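Local atomic coordinates of N-acetylcysteine deacetylase (Bacillus subtilis, PDB entry 1YSJ), a protein that probably catalyses the deacetylation of N-acetylcysteine to cysteine and acetate with two divalent metal ions, as part of a pathway that degrades S-(2-succino)cysteine. Residues A[35-40]-A[59-64]; A[152-157]-A[161-166]; A[230-235]-A[297-302]; A[290-295]-A[307-312]; A[328-333]-A[396-401]. The protein carries 1 engineered substitution. All coordinates share one frame; numbering follows the deposited sequence. Where two conformers were deposited one is given.

Contact 1 of 5, residues A[35-40]-A[59-64]; sequences INMRRD and RRWLEE
M37, a selenomethionine, lies alongside the indole of W61, the two side chains running past each other in opposite directions between helix 28-43 and helix 52-64. Its CB begins the contact at the far rim of the six-membered ring, 3.9 Å from W61 CZ3. With CG anti to the carbonyl carbon (chi1 -74°), the next atom comes over the ring face: M37 CG stands 3.6 Å from the centroid of the W61 six-membered ring and only 6° off its normal, a CH-pi contact. The selenium follows, 3.6 Å from W61 CD2, and approaches the five-membered ring obliquely. The bend at chi3 then carries CE off the indole. D40 comes to the same ring differently, at its edge and near its plane, with D40 OD2 3.2 Å from W61 CZ2. That oxygen thus meets the electron-poor C-H rim, the carboxylate plane turned 71° from the indole, while CG of M37 takes the electron-rich face with the selenium beside it. Both M37 and W61 also touch I132 of helix 124-139, which packs against this pair of helices. The selenoether of a selenomethionine set against an indole is a Met-aromatic contact, here between two adjacent helices of the catalytic domain.

Contact 2 of 5, residues A[152-157]-A[161-166]; sequences IFQPAE and AGARKV
The loop that links strand 148-154 to helix 162-168, beside the dinuclear metal site, is closed where A156 meets A161, the N-cap residue, and G162. A156 O receives two N-H groups: A161 N at 3.1 Å, nearly along the C=O axis, and G162 N at the same length but from above the carbonyl plane. Beside this fork, G162 CA makes a C-H...O contact of 3.0 Å with P155 O. A beta carbon on G162 would run into that same oxygen, so the close passage depends on the missing side chain. Q154 reaches across with CG anti to its backbone N (chi1 174°) and the chain extended beyond, laying its amide against A163. Q154 NE2 and A163 N, both donors, sit 3.4 Å apart without bonding each other; D350 serves both, one carboxylate oxygen apiece. Q154 OE1 is held by Y354 and R95. Further along, V166 closes the apolar end, its CG1 4.1 Å from I152 CG2 and its CG2 against Q154 CG. The intervening loop carries E158, a nickel ligand. Chemically, then, A156 O is gripped by two N-H groups, and the neighbouring donors of Q154 and A163 are made compatible by the one carboxylate that accepts from both.

Contact 3 of 5, residues A[230-235]-A[297-302]; sequences AGQIIS and EGIAAG
I233 and I299 lie side by side, their chains running opposite ways, each isoleucine extending alongside the other instead of meeting it end to end. Between the two isoleucines the closest atoms are I233 CG1 and I299 CG2, at 3.7 Å. In I299 the CG2 branch is anti to the backbone N while CG1 is anti to the carbonyl carbon (chi1 -66°), a split that spreads its two arms over the opposing helix. CG2 is thereby lodged against Q232 as well, 3.6 Å from Q232 CB, and the other arm brings I299 CD1 to 3.9 Å from Q232 O. The remainder of Q232 bends off at chi2, and its amide nitrogen finds a hydrogen-bond partner in Y303 OH. I233 CD1 reaches on toward the backbone of A300. No hydrogen bond spans the two segments, whose axes run at 154° to one another and approach to 9.3 Å, so the fit rests on interleaved aliphatic branches. Behind this contact, I233 also leans on M273 of strand 270-278, while Q232 packs on S235 of the second subunit. A nearly antiparallel helix pair laid against a four-stranded antiparallel sheet is the hallmark of the M20 dimerisation domain, to which helices 226-237 and 282-302 belong.

Contact 4 of 5, residues A[290-295]-A[307-312]; sequences EHMRRV and AEFKWF
F309 throws its ring off strand 306-320 with CG anti to the backbone N (chi1 -174°), into the angle between M292 and R293 of helix 282-302. R293 also starts anti to its own N (chi1 -171°) and stays extended from CG to NE, which lets its aliphatic part pass the phenylalanine, R293 CG lying 4.1 Å from F309 CB. At the tip R293 NH1 comes to 3.9 Å from F309 CD2, but the guanidinium and ring planes are 60° apart and the two are not stacked. Part of one ring face lies under the helix backbone, with R293 CA 4.2 Å above the ring plane and offset toward the rim. The side chain of M292, a selenomethionine, runs at about a right angle to that of F309: its CB is 3.8 Å from F309 CE1, and M292 CE returns to that same carbon. Its selenium reaches W311 CZ3 more loosely, at 4.4 Å. Were F309 an alanine, M292 CB and CE would probably lose their aromatic partner and a gap would open between helix and strand. F309 also touches I208 of strand 197-211 and P289 of helix 282-302, while M292 extends to F206, V277 of strand 270-278 and L237 of helix 226-237.

Contact 5 of 5, residues A[328-333]-A[396-401]; sequences ASEAAA and AVIVLE
Apolar contact comes first, and between these segments I398 of helix 384-402 supplies it. Its CD1 presses on the backbone of helix 325-334, 3.7 Å from A331 CA, and lies 4.0 Å from A331 CB; the small alanine is what admits the methyl so near the main chain. CG2, anti to the backbone N of I398, is turned to E330, which CD1 also touches. Mixed contacts of methyl with carboxylate form the second group. E330 holds CG between its backbone N and carbonyl carbon (chi1 61°), the crowded position, and runs extended from there at a slant over I398. E330 CG sits 3.8 Å from I398 CD1, and E330 CD 3.7 Å from I398 CG2. Both carboxylate oxygens stand only slightly farther from that methyl. The two helices belong to the catalytic domain, where the long C-terminal helix also rests on L138 of helix 124-139 through A396 and V397. With a glycine in place of E330, I398 CG2 would probably be left without the chain that now lies across it. A polar link between the helices lies away from these side chains: A328 O accepts a hydrogen bond from Y391 OH, a turn or two earlier on helix 384-402. As for charge, the like-charged E330 OE2 and E401 OE1, 5.7 Å apart, might repel each other slightly; E401 also has a long, weak pairing with R334.

In the fold
From the N terminus, contact 1 closes first, joining helices 28-43 and 52-64. Contact 2 follows as a short loop of its own, tying the end of strand 148-154 to helix 162-168; L62 of the first touches F153 of the second, so the two meet inside the catalytic domain. The chain then enters the dimerisation domain, where contacts 3 and 4 cross: their segments alternate, both draw on helix 282-302, and they touch where A300 and E297 meet A307. Contact 3 joins helix to helix, contact 4 helix to strand 306-320, outermost within this chain. Back in the catalytic domain, contact 5 ties helix 325-334 to the C-terminal helix, its centre about 52 Å from that of contact 3.

Contact 1 of 5, residues A[35-40]-A[59-64]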
# COMPACT_ATOMS: atom_id res chain seq x y z
N ILE A 35 -26.37 23.66 -32.54
CA ILE A 35 -26.98 23.01 -31.40
C ILE A 35 -27.24 21.52 -31.69
O ILE A 35 -26.87 20.65 -30.90
CB ILE A 35 -28.28 23.75 -30.95
CG1 ILE A 35 -27.93 25.03 -30.20
CG2 ILE A 35 -29.16 22.85 -30.08
CD1 ILE A 35 -29.06 26.04 -30.11
N ASN A 36 -27.83 21.24 -32.85
CA ASN A 36 -28.13 19.87 -33.25
C ASN A 36 -26.90 18.97 -33.39
O ASN A 36 -26.96 17.79 -33.07
CB ASN A 36 -28.99 19.83 -34.51
CG ASN A 36 -30.46 20.12 -34.22
OD1 ASN A 36 -31.24 20.44 -35.12
ND2 ASN A 36 -30.85 20.00 -32.95
N MSE A 37 -25.79 19.54 -33.86
CA MSE A 37 -24.53 18.80 -33.94
C MSE A 37 -23.95 18.52 -32.55
O MSE A 37 -23.52 17.41 -32.27
CB MSE A 37 -23.50 19.53 -34.80
CG MSE A 37 -23.80 19.46 -36.30
SE MSE A 37 -22.38 20.23 -37.40
CE MSE A 37 -22.53 22.09 -36.85
N ARG A 38 -23.96 19.54 -31.69
CA ARG A 38 -23.54 19.40 -30.30
C ARG A 38 -24.30 18.28 -29.60
O ARG A 38 -23.71 17.45 -28.90
CB ARG A 38 -23.72 20.72 -29.54
CG ARG A 38 -23.22 20.71 -28.09
CD ARG A 38 -24.31 20.31 -27.10
NE ARG A 38 -23.77 20.04 -25.77
CZ ARG A 38 -24.40 20.32 -24.62
NH1 ARG A 38 -23.82 20.04 -23.46
NH2 ARG A 38 -25.59 20.90 -24.63
N ARG A 39 -25.62 18.27 -29.79
CA ARG A 39 -26.50 17.33 -29.09
C ARG A 39 -26.40 15.92 -29.62
O ARG A 39 -26.52 14.96 -28.86
CB ARG A 39 -27.93 17.82 -29.12
CG ARG A 39 -28.14 19.07 -28.32
CD ARG A 39 -29.59 19.46 -28.33
NE ARG A 39 -29.81 20.71 -27.63
CZ ARG A 39 -31.01 21.17 -27.28
NH1 ARG A 39 -32.10 20.46 -27.57
NH2 ARG A 39 -31.11 22.32 -26.64
N ASP A 40 -26.19 15.78 -30.93
CA ASP A 40 -25.96 14.48 -31.54
C ASP A 40 -24.71 13.80 -30.97
O ASP A 40 -24.72 12.60 -30.70
CB ASP A 40 -25.85 14.60 -33.06
CG ASP A 40 -25.59 13.25 -33.74
OD1 ASP A 40 -26.04 12.21 -33.23
OD2 ASP A 40 -24.94 13.25 -34.80
N ARG A 59 -16.76 14.22 -40.32
CA ARG A 59 -16.42 14.11 -41.74
C ARG A 59 -17.62 14.49 -42.62
O ARG A 59 -17.52 15.37 -43.47
CB ARG A 59 -15.98 12.67 -42.06
CG ARG A 59 -15.05 12.53 -43.26
CD ARG A 59 -14.38 11.16 -43.29
NE ARG A 59 -13.38 11.04 -44.35
CZ ARG A 59 -12.06 11.13 -44.17
NH1 ARG A 59 -11.25 11.00 -45.21
NH2 ARG A 59 -11.54 11.34 -42.96
N ARG A 60 -18.75 13.83 -42.37
CA ARG A 60 -19.98 14.08 -43.12
C ARG A 60 -20.42 15.55 -43.08
O ARG A 60 -20.79 16.12 -44.10
CB ARG A 60 -21.09 13.16 -42.60
CG ARG A 60 -22.51 13.60 -42.93
CD ARG A 60 -23.51 12.46 -42.82
NE ARG A 60 -23.50 11.80 -41.51
CZ ARG A 60 -24.26 12.16 -40.47
NH1 ARG A 60 -25.09 13.19 -40.56
NH2 ARG A 60 -24.17 11.48 -39.34
N TRP A 61 -20.38 16.14 -41.89
CA TRP A 61 -20.83 17.52 -41.66
C TRP A 61 -19.99 18.57 -42.40
O TRP A 61 -20.52 19.58 -42.88
CB TRP A 61 -20.93 17.84 -40.17
CG TRP A 61 -22.03 17.09 -39.46
CD1 TRP A 61 -23.22 16.66 -40.01
CD2 TRP A 61 -22.07 16.71 -38.08
NE1 TRP A 61 -23.98 16.02 -39.05
CE2 TRP A 61 -23.30 16.04 -37.86
CE3 TRP A 61 -21.18 16.85 -37.00
CZ2 TRP A 61 -23.67 15.53 -36.61
CZ3 TRP A 61 -21.54 16.34 -35.76
CH2 TRP A 61 -22.78 15.69 -35.57
N LEU A 62 -18.69 18.33 -42.50
CA LEU A 62 -17.77 19.21 -43.24
C LEU A 62 -17.91 19.03 -44.75
O LEU A 62 -17.85 20.01 -45.50
CB LEU A 62 -16.32 18.99 -42.79
CG LEU A 62 -16.02 19.25 -41.30
CD1 LEU A 62 -14.76 18.52 -40.84
CD2 LEU A 62 -15.92 20.74 -40.98
N GLU A 63 -18.11 17.79 -45.19
CA GLU A 63 -18.32 17.50 -46.61
C GLU A 63 -19.67 17.99 -47.13
O GLU A 63 -19.84 18.19 -48.33
CB GLU A 63 -18.12 16.00 -46.90
CG GLU A 63 -16.65 15.59 -46.92
CD GLU A 63 -16.42 14.08 -46.97
OE1 GLU A 63 -17.32 13.30 -46.57
OE2 GLU A 63 -15.33 13.67 -47.41
N GLU A 64 -20.62 18.20 -46.21
CA GLU A 64 -21.90 18.81 -46.54
C GLU A 64 -21.71 20.22 -47.09
O GLU A 64 -22.41 20.63 -48.02
CB GLU A 64 -22.82 18.87 -45.31
CG GLU A 64 -23.73 17.66 -45.13
CD GLU A 64 -24.35 17.58 -43.74
OE1 GLU A 64 -24.34 18.60 -43.01
OE2 GLU A 64 -24.85 16.50 -43.37

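Contact 2 of 5, residues A[152-157]-A[161-166]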
# COMPACT_ATOMS: atom_id res chain seq x y z
N ILE A 152 -8.20 20.72 -36.77
CA ILE A 152 -7.76 19.51 -36.11
C ILE A 152 -8.85 19.05 -35.13
O ILE A 152 -9.12 19.71 -34.13
CB ILE A 152 -6.41 19.73 -35.36
CG1 ILE A 152 -5.32 20.13 -36.35
CG2 ILE A 152 -6.00 18.48 -34.57
CD1 ILE A 152 -4.07 20.69 -35.71
N PHE A 153 -9.47 17.93 -35.45
CA PHE A 153 -10.43 17.30 -34.55
C PHE A 153 -9.73 16.10 -33.93
O PHE A 153 -9.64 15.03 -34.52
CB PHE A 153 -11.73 16.95 -35.28
CG PHE A 153 -12.46 18.16 -35.82
CD1 PHE A 153 -12.20 18.63 -37.11
CD2 PHE A 153 -13.39 18.84 -35.04
CE1 PHE A 153 -12.86 19.75 -37.61
CE2 PHE A 153 -14.05 19.97 -35.53
CZ PHE A 153 -13.79 20.43 -36.82
N GLN A 154 -9.23 16.32 -32.72
CA GLN A 154 -8.25 15.46 -32.10
C GLN A 154 -8.88 14.41 -31.18
O GLN A 154 -9.67 14.75 -30.30
CB GLN A 154 -7.26 16.32 -31.31
CG GLN A 154 -6.26 15.52 -30.49
CD GLN A 154 -5.74 16.28 -29.29
OE1 GLN A 154 -5.19 17.38 -29.43
NE2 GLN A 154 -5.89 15.69 -28.11
N PRO A 155 -8.50 13.13 -31.35
CA PRO A 155 -8.98 12.10 -30.44
C PRO A 155 -8.17 12.10 -29.15
O PRO A 155 -7.11 12.71 -29.10
CB PRO A 155 -8.70 10.81 -31.21
CG PRO A 155 -7.48 11.12 -32.02
CD PRO A 155 -7.59 12.59 -32.38
N ALA A 156 -8.69 11.45 -28.11
CA ALA A 156 -7.89 11.05 -26.95
C ALA A 156 -7.19 12.18 -26.16
O ALA A 156 -6.03 12.04 -25.75
CB ALA A 156 -6.87 9.97 -27.36
N GLU A 157 -7.89 13.30 -25.96
CA GLU A 157 -7.37 14.36 -25.10
C GLU A 157 -7.37 13.90 -23.64
O GLU A 157 -6.42 14.17 -22.89
CB GLU A 157 -8.20 15.64 -25.24
CG GLU A 157 -7.63 16.88 -24.52
CD GLU A 157 -7.91 16.90 -23.02
OE1 GLU A 157 -8.99 16.44 -22.59
OE2 GLU A 157 -7.04 17.39 -22.26
N ALA A 161 -3.08 11.47 -25.17
CA ALA A 161 -2.41 10.64 -26.17
C ALA A 161 -2.66 11.11 -27.61
O ALA A 161 -1.88 10.80 -28.51
CB ALA A 161 -2.80 9.19 -25.99
N GLY A 162 -3.73 11.86 -27.82
CA GLY A 162 -4.16 12.25 -29.16
C GLY A 162 -3.33 13.30 -29.85
O GLY A 162 -3.08 13.20 -31.06
N ALA A 163 -2.92 14.32 -29.10
CA ALA A 163 -2.05 15.37 -29.62
C ALA A 163 -0.72 14.82 -30.13
O ALA A 163 -0.21 15.26 -31.16
CB ALA A 163 -1.83 16.45 -28.57
N ARG A 164 -0.16 13.85 -29.41
CA ARG A 164 1.06 13.17 -29.83
C ARG A 164 0.87 12.41 -31.15
O ARG A 164 1.76 12.43 -32.00
CB ARG A 164 1.58 12.24 -28.74
CG ARG A 164 2.97 11.67 -29.00
CD ARG A 164 3.47 10.81 -27.84
NE ARG A 164 4.11 11.62 -26.80
CZ ARG A 164 3.53 12.02 -25.67
NH1 ARG A 164 2.27 11.69 -25.40
NH2 ARG A 164 4.21 12.75 -24.79
N LYS A 165 -0.28 11.76 -31.31
CA LYS A 165 -0.61 11.03 -32.55
C LYS A 165 -0.76 11.97 -33.75
O LYS A 165 -0.32 11.64 -34.85
CB LYS A 165 -1.89 10.21 -32.37
CG LYS A 165 -1.79 9.05 -31.38
CD LYS A 165 -0.89 7.93 -31.90
CE LYS A 165 -0.75 6.81 -30.88
NZ LYS A 165 0.46 5.98 -31.15
N VAL A 166 -1.40 13.12 -33.51
CA VAL A 166 -1.58 14.18 -34.51
C VAL A 166 -0.22 14.73 -34.96
O VAL A 166 0.03 14.86 -36.17
CB VAL A 166 -2.48 15.33 -33.94
CG1 VAL A 166 -2.40 16.59 -34.80
CG2 VAL A 166 -3.94 14.86 -33.78

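Contact 3 of 5, residues A[230-235]-A[297-302]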
# COMPACT_ATOMS: atom_id res chain seq x y z
N ALA A 230 9.75 6.00 4.65
CA ALA A 230 8.63 6.39 3.80
C ALA A 230 7.76 7.48 4.43
O ALA A 230 7.32 8.40 3.74
CB ALA A 230 7.78 5.17 3.43
N GLY A 231 7.54 7.39 5.74
CA GLY A 231 6.72 8.37 6.48
C GLY A 231 7.29 9.78 6.48
O GLY A 231 6.55 10.75 6.37
N GLN A 232 8.61 9.88 6.62
CA GLN A 232 9.30 11.17 6.67
C GLN A 232 9.38 11.79 5.28
O GLN A 232 9.31 13.01 5.13
CB GLN A 232 10.72 11.00 7.23
CG GLN A 232 10.80 10.47 8.65
CD GLN A 232 11.14 11.55 9.65
OE1 GLN A 232 10.43 12.54 9.78
NE2 GLN A 232 12.23 11.35 10.38
N ILE A 233 9.54 10.94 4.27
CA ILE A 233 9.61 11.36 2.87
C ILE A 233 8.27 11.93 2.40
O ILE A 233 8.24 12.89 1.64
CB ILE A 233 10.11 10.22 1.95
CG1 ILE A 233 11.59 9.92 2.25
CG2 ILE A 233 9.94 10.58 0.48
CD1 ILE A 233 12.08 8.58 1.75
N ILE A 234 7.18 11.33 2.86
CA ILE A 234 5.84 11.87 2.62
C ILE A 234 5.72 13.29 3.16
O ILE A 234 5.25 14.20 2.47
CB ILE A 234 4.74 10.96 3.24
CG1 ILE A 234 4.62 9.64 2.48
CG2 ILE A 234 3.38 11.69 3.27
CD1 ILE A 234 3.91 8.54 3.25
N SER A 235 6.17 13.49 4.40
CA SER A 235 6.11 14.79 5.06
C SER A 235 7.11 15.77 4.44
O SER A 235 6.87 16.98 4.43
CB SER A 235 6.37 14.64 6.56
OG SER A 235 5.56 13.62 7.12
N GLU A 297 16.57 10.56 -1.10
CA GLU A 297 17.84 9.86 -0.97
C GLU A 297 18.46 10.09 0.41
O GLU A 297 18.95 9.15 1.05
CB GLU A 297 18.80 10.31 -2.08
CG GLU A 297 19.74 9.23 -2.59
CD GLU A 297 20.30 9.56 -3.96
OE1 GLU A 297 19.53 9.61 -4.94
OE2 GLU A 297 21.53 9.77 -4.06
N GLY A 298 18.40 11.34 0.87
CA GLY A 298 18.95 11.73 2.17
C GLY A 298 18.21 11.10 3.34
O GLY A 298 18.83 10.48 4.20
N ILE A 299 16.89 11.26 3.36
CA ILE A 299 16.07 10.67 4.43
C ILE A 299 16.24 9.15 4.51
O ILE A 299 16.41 8.61 5.59
CB ILE A 299 14.56 11.05 4.30
CG1 ILE A 299 14.37 12.56 4.54
CG2 ILE A 299 13.71 10.24 5.29
CD1 ILE A 299 13.03 13.11 4.11
N ALA A 300 16.20 8.48 3.36
CA ALA A 300 16.36 7.02 3.31
C ALA A 300 17.70 6.56 3.88
O ALA A 300 17.75 5.59 4.64
CB ALA A 300 16.17 6.50 1.89
N ALA A 301 18.77 7.27 3.52
CA ALA A 301 20.12 6.98 4.00
C ALA A 301 20.25 7.14 5.51
O ALA A 301 21.04 6.45 6.15
CB ALA A 301 21.14 7.86 3.29
N GLY A 302 19.45 8.05 6.08
CA GLY A 302 19.37 8.22 7.52
C GLY A 302 18.86 6.98 8.23
O GLY A 302 19.23 6.71 9.37

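Contact 4 of 5, residues A[290-295]-A[307-312]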
# COMPACT_ATOMS: atom_id res chain seq x y z
N GLU A 290 14.93 16.64 -9.19
CA GLU A 290 16.21 16.57 -8.50
C GLU A 290 16.10 16.94 -7.03
O GLU A 290 16.76 16.33 -6.18
CB GLU A 290 17.26 17.46 -9.19
CG GLU A 290 17.90 16.83 -10.43
CD GLU A 290 18.98 15.79 -10.11
OE1 GLU A 290 19.27 15.55 -8.92
OE2 GLU A 290 19.54 15.22 -11.07
N HIS A 291 15.26 17.92 -6.72
CA HIS A 291 15.01 18.33 -5.35
C HIS A 291 14.27 17.23 -4.57
O HIS A 291 14.55 17.00 -3.40
CB HIS A 291 14.23 19.65 -5.30
CG HIS A 291 14.31 20.35 -3.97
ND1 HIS A 291 15.32 21.23 -3.66
CD2 HIS A 291 13.51 20.29 -2.88
CE1 HIS A 291 15.14 21.68 -2.43
NE2 HIS A 291 14.05 21.13 -1.94
N MSE A 292 13.35 16.55 -5.25
CA MSE A 292 12.60 15.43 -4.68
C MSE A 292 13.49 14.21 -4.49
O MSE A 292 13.29 13.43 -3.56
CB MSE A 292 11.42 15.07 -5.57
CG MSE A 292 10.33 16.12 -5.63
SE MSE A 292 8.85 15.54 -6.78
CE MSE A 292 8.23 14.03 -5.69
N ARG A 293 14.45 14.05 -5.40
CA ARG A 293 15.41 12.95 -5.35
C ARG A 293 16.37 13.14 -4.18
O ARG A 293 16.62 12.19 -3.43
CB ARG A 293 16.20 12.90 -6.67
CG ARG A 293 17.09 11.68 -6.84
CD ARG A 293 18.11 11.93 -7.95
NE ARG A 293 18.57 10.69 -8.57
CZ ARG A 293 17.98 10.09 -9.61
NH1 ARG A 293 16.89 10.62 -10.16
NH2 ARG A 293 18.49 8.97 -10.10
N ARG A 294 16.88 14.36 -4.03
CA ARG A 294 17.81 14.71 -2.96
C ARG A 294 17.20 14.45 -1.58
O ARG A 294 17.84 13.87 -0.71
CB ARG A 294 18.23 16.19 -3.08
CG ARG A 294 19.46 16.59 -2.27
CD ARG A 294 19.76 18.09 -2.39
NE ARG A 294 20.15 18.48 -3.75
CZ ARG A 294 19.35 19.07 -4.63
NH1 ARG A 294 18.09 19.35 -4.33
NH2 ARG A 294 19.81 19.38 -5.84
N VAL A 295 15.94 14.87 -1.42
CA VAL A 295 15.17 14.69 -0.19
C VAL A 295 14.94 13.21 0.12
O VAL A 295 15.15 12.77 1.25
CB VAL A 295 13.81 15.46 -0.27
CG1 VAL A 295 12.82 14.98 0.79
CG2 VAL A 295 14.03 16.96 -0.14
N ALA A 307 16.90 4.83 -1.62
CA ALA A 307 15.75 5.25 -2.40
C ALA A 307 16.00 5.08 -3.89
O ALA A 307 17.09 5.37 -4.39
CB ALA A 307 15.39 6.69 -2.08
N GLU A 308 14.98 4.58 -4.59
CA GLU A 308 14.95 4.59 -6.05
C GLU A 308 13.93 5.63 -6.48
O GLU A 308 12.77 5.55 -6.10
CB GLU A 308 14.53 3.22 -6.59
CG GLU A 308 15.61 2.16 -6.58
CD GLU A 308 15.11 0.81 -7.05
OE1 GLU A 308 14.29 0.77 -8.00
OE2 GLU A 308 15.53 -0.22 -6.46
N PHE A 309 14.38 6.61 -7.26
CA PHE A 309 13.49 7.65 -7.76
C PHE A 309 13.30 7.51 -9.26
O PHE A 309 14.28 7.49 -10.01
CB PHE A 309 14.03 9.05 -7.41
CG PHE A 309 13.08 10.17 -7.76
CD1 PHE A 309 12.14 10.62 -6.84
CD2 PHE A 309 13.15 10.79 -9.01
CE1 PHE A 309 11.27 11.65 -7.16
CE2 PHE A 309 12.28 11.83 -9.34
CZ PHE A 309 11.34 12.26 -8.41
N LYS A 310 12.05 7.40 -9.69
CA LYS A 310 11.73 7.30 -11.11
C LYS A 310 10.82 8.45 -11.54
O LYS A 310 9.89 8.82 -10.82
CB LYS A 310 11.08 5.96 -11.43
CG LYS A 310 12.04 4.78 -11.40
CD LYS A 310 11.43 3.56 -12.08
CE LYS A 310 12.34 2.35 -11.96
NZ LYS A 310 11.84 1.20 -12.77
N TRP A 311 11.10 9.00 -12.71
CA TRP A 311 10.39 10.18 -13.22
C TRP A 311 9.80 9.87 -14.60
O TRP A 311 10.52 9.43 -15.50
CB TRP A 311 11.37 11.35 -13.30
CG TRP A 311 10.79 12.66 -13.73
CD1 TRP A 311 10.88 13.23 -14.98
CD2 TRP A 311 10.06 13.59 -12.92
NE1 TRP A 311 10.24 14.45 -14.99
CE2 TRP A 311 9.73 14.70 -13.75
CE3 TRP A 311 9.65 13.60 -11.58
CZ2 TRP A 311 9.01 15.80 -13.27
CZ3 TRP A 311 8.92 14.70 -11.11
CH2 TRP A 311 8.61 15.78 -11.96
N PHE A 312 8.50 10.11 -14.75
CA PHE A 312 7.80 9.82 -16.01
C PHE A 312 7.02 11.03 -16.51
O PHE A 312 5.90 11.27 -16.05
CB PHE A 312 6.87 8.61 -15.86
CG PHE A 312 7.52 7.41 -15.23
CD1 PHE A 312 7.39 7.17 -13.86
CD2 PHE A 312 8.25 6.51 -16.00
CE1 PHE A 312 7.98 6.06 -13.28
CE2 PHE A 312 8.85 5.40 -15.42
CZ PHE A 312 8.71 5.17 -14.06

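Contact 5 of 5, residues A[328-333]-A[396-401]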
# COMPACT_ATOMS: atom_id res chain seq x y z
N ALA A 328 -6.05 37.94 -30.00
CA ALA A 328 -7.05 37.27 -29.16
C ALA A 328 -8.02 38.27 -28.55
O ALA A 328 -9.20 37.95 -28.37
CB ALA A 328 -6.37 36.45 -28.08
N SER A 329 -7.53 39.47 -28.25
CA SER A 329 -8.34 40.54 -27.67
C SER A 329 -9.21 41.25 -28.72
O SER A 329 -10.38 41.51 -28.47
CB SER A 329 -7.45 41.57 -26.97
OG SER A 329 -6.73 40.99 -25.90
N GLU A 330 -8.62 41.56 -29.87
CA GLU A 330 -9.34 42.29 -30.91
C GLU A 330 -10.41 41.46 -31.63
O GLU A 330 -11.36 42.01 -32.18
CB GLU A 330 -8.39 42.98 -31.91
CG GLU A 330 -7.46 42.06 -32.71
CD GLU A 330 -6.48 42.85 -33.58
OE1 GLU A 330 -5.26 42.85 -33.26
OE2 GLU A 330 -6.92 43.48 -34.57
N ALA A 331 -10.25 40.13 -31.61
CA ALA A 331 -11.27 39.24 -32.17
C ALA A 331 -12.57 39.32 -31.38
O ALA A 331 -13.66 39.34 -31.96
CB ALA A 331 -10.75 37.80 -32.22
N ALA A 332 -12.46 39.37 -30.05
CA ALA A 332 -13.62 39.53 -29.18
C ALA A 332 -14.19 40.93 -29.28
O ALA A 332 -15.41 41.11 -29.26
CB ALA A 332 -13.25 39.21 -27.74
N ALA A 333 -13.31 41.92 -29.41
CA ALA A 333 -13.70 43.33 -29.52
C ALA A 333 -14.52 43.60 -30.78
O ALA A 333 -15.55 44.26 -30.72
CB ALA A 333 -12.47 44.23 -29.47
N ALA A 396 -8.92 33.74 -36.67
CA ALA A 396 -8.21 33.19 -37.83
C ALA A 396 -7.88 34.26 -38.88
O ALA A 396 -6.75 34.33 -39.37
CB ALA A 396 -9.01 32.06 -38.46
N VAL A 397 -8.88 35.08 -39.21
CA VAL A 397 -8.71 36.18 -40.17
C VAL A 397 -7.68 37.21 -39.67
O VAL A 397 -6.82 37.65 -40.44
CB VAL A 397 -10.06 36.88 -40.48
CG1 VAL A 397 -9.86 38.12 -41.35
CG2 VAL A 397 -11.03 35.91 -41.15
N ILE A 398 -7.77 37.56 -38.39
CA ILE A 398 -6.87 38.55 -37.79
C ILE A 398 -5.43 38.04 -37.69
O ILE A 398 -4.49 38.78 -38.01
CB ILE A 398 -7.38 39.01 -36.40
CG1 ILE A 398 -8.67 39.83 -36.55
CG2 ILE A 398 -6.32 39.85 -35.68
CD1 ILE A 398 -9.44 40.01 -35.26
N VAL A 399 -5.26 36.80 -37.24
CA VAL A 399 -3.93 36.20 -37.13
C VAL A 399 -3.23 36.15 -38.49
O VAL A 399 -2.09 36.59 -38.61
CB VAL A 399 -3.96 34.80 -36.46
CG1 VAL A 399 -2.59 34.12 -36.54
CG2 VAL A 399 -4.39 34.92 -35.02
N LEU A 400 -3.93 35.66 -39.51
CA LEU A 400 -3.37 35.54 -40.85
C LEU A 400 -3.01 36.89 -41.50
O LEU A 400 -2.19 36.93 -42.42
CB LEU A 400 -4.29 34.72 -41.77
CG LEU A 400 -4.39 33.21 -41.51
CD1 LEU A 400 -5.50 32.58 -42.34
CD2 LEU A 400 -3.06 32.49 -41.76
N GLU A 401 -3.63 37.97 -41.03
CA GLU A 401 -3.29 39.32 -41.47
C GLU A 401 -1.90 39.74 -41.00
O GLU A 401 -1.18 40.43 -41.72
CB GLU A 401 -4.32 40.34 -40.95
CG GLU A 401 -5.62 40.41 -41.74
CD GLU A 401 -6.70 41.25 -41.04
OE1 GLU A 401 -6.41 41.85 -39.97
OE2 GLU A 401 -7.83 41.32 -41.57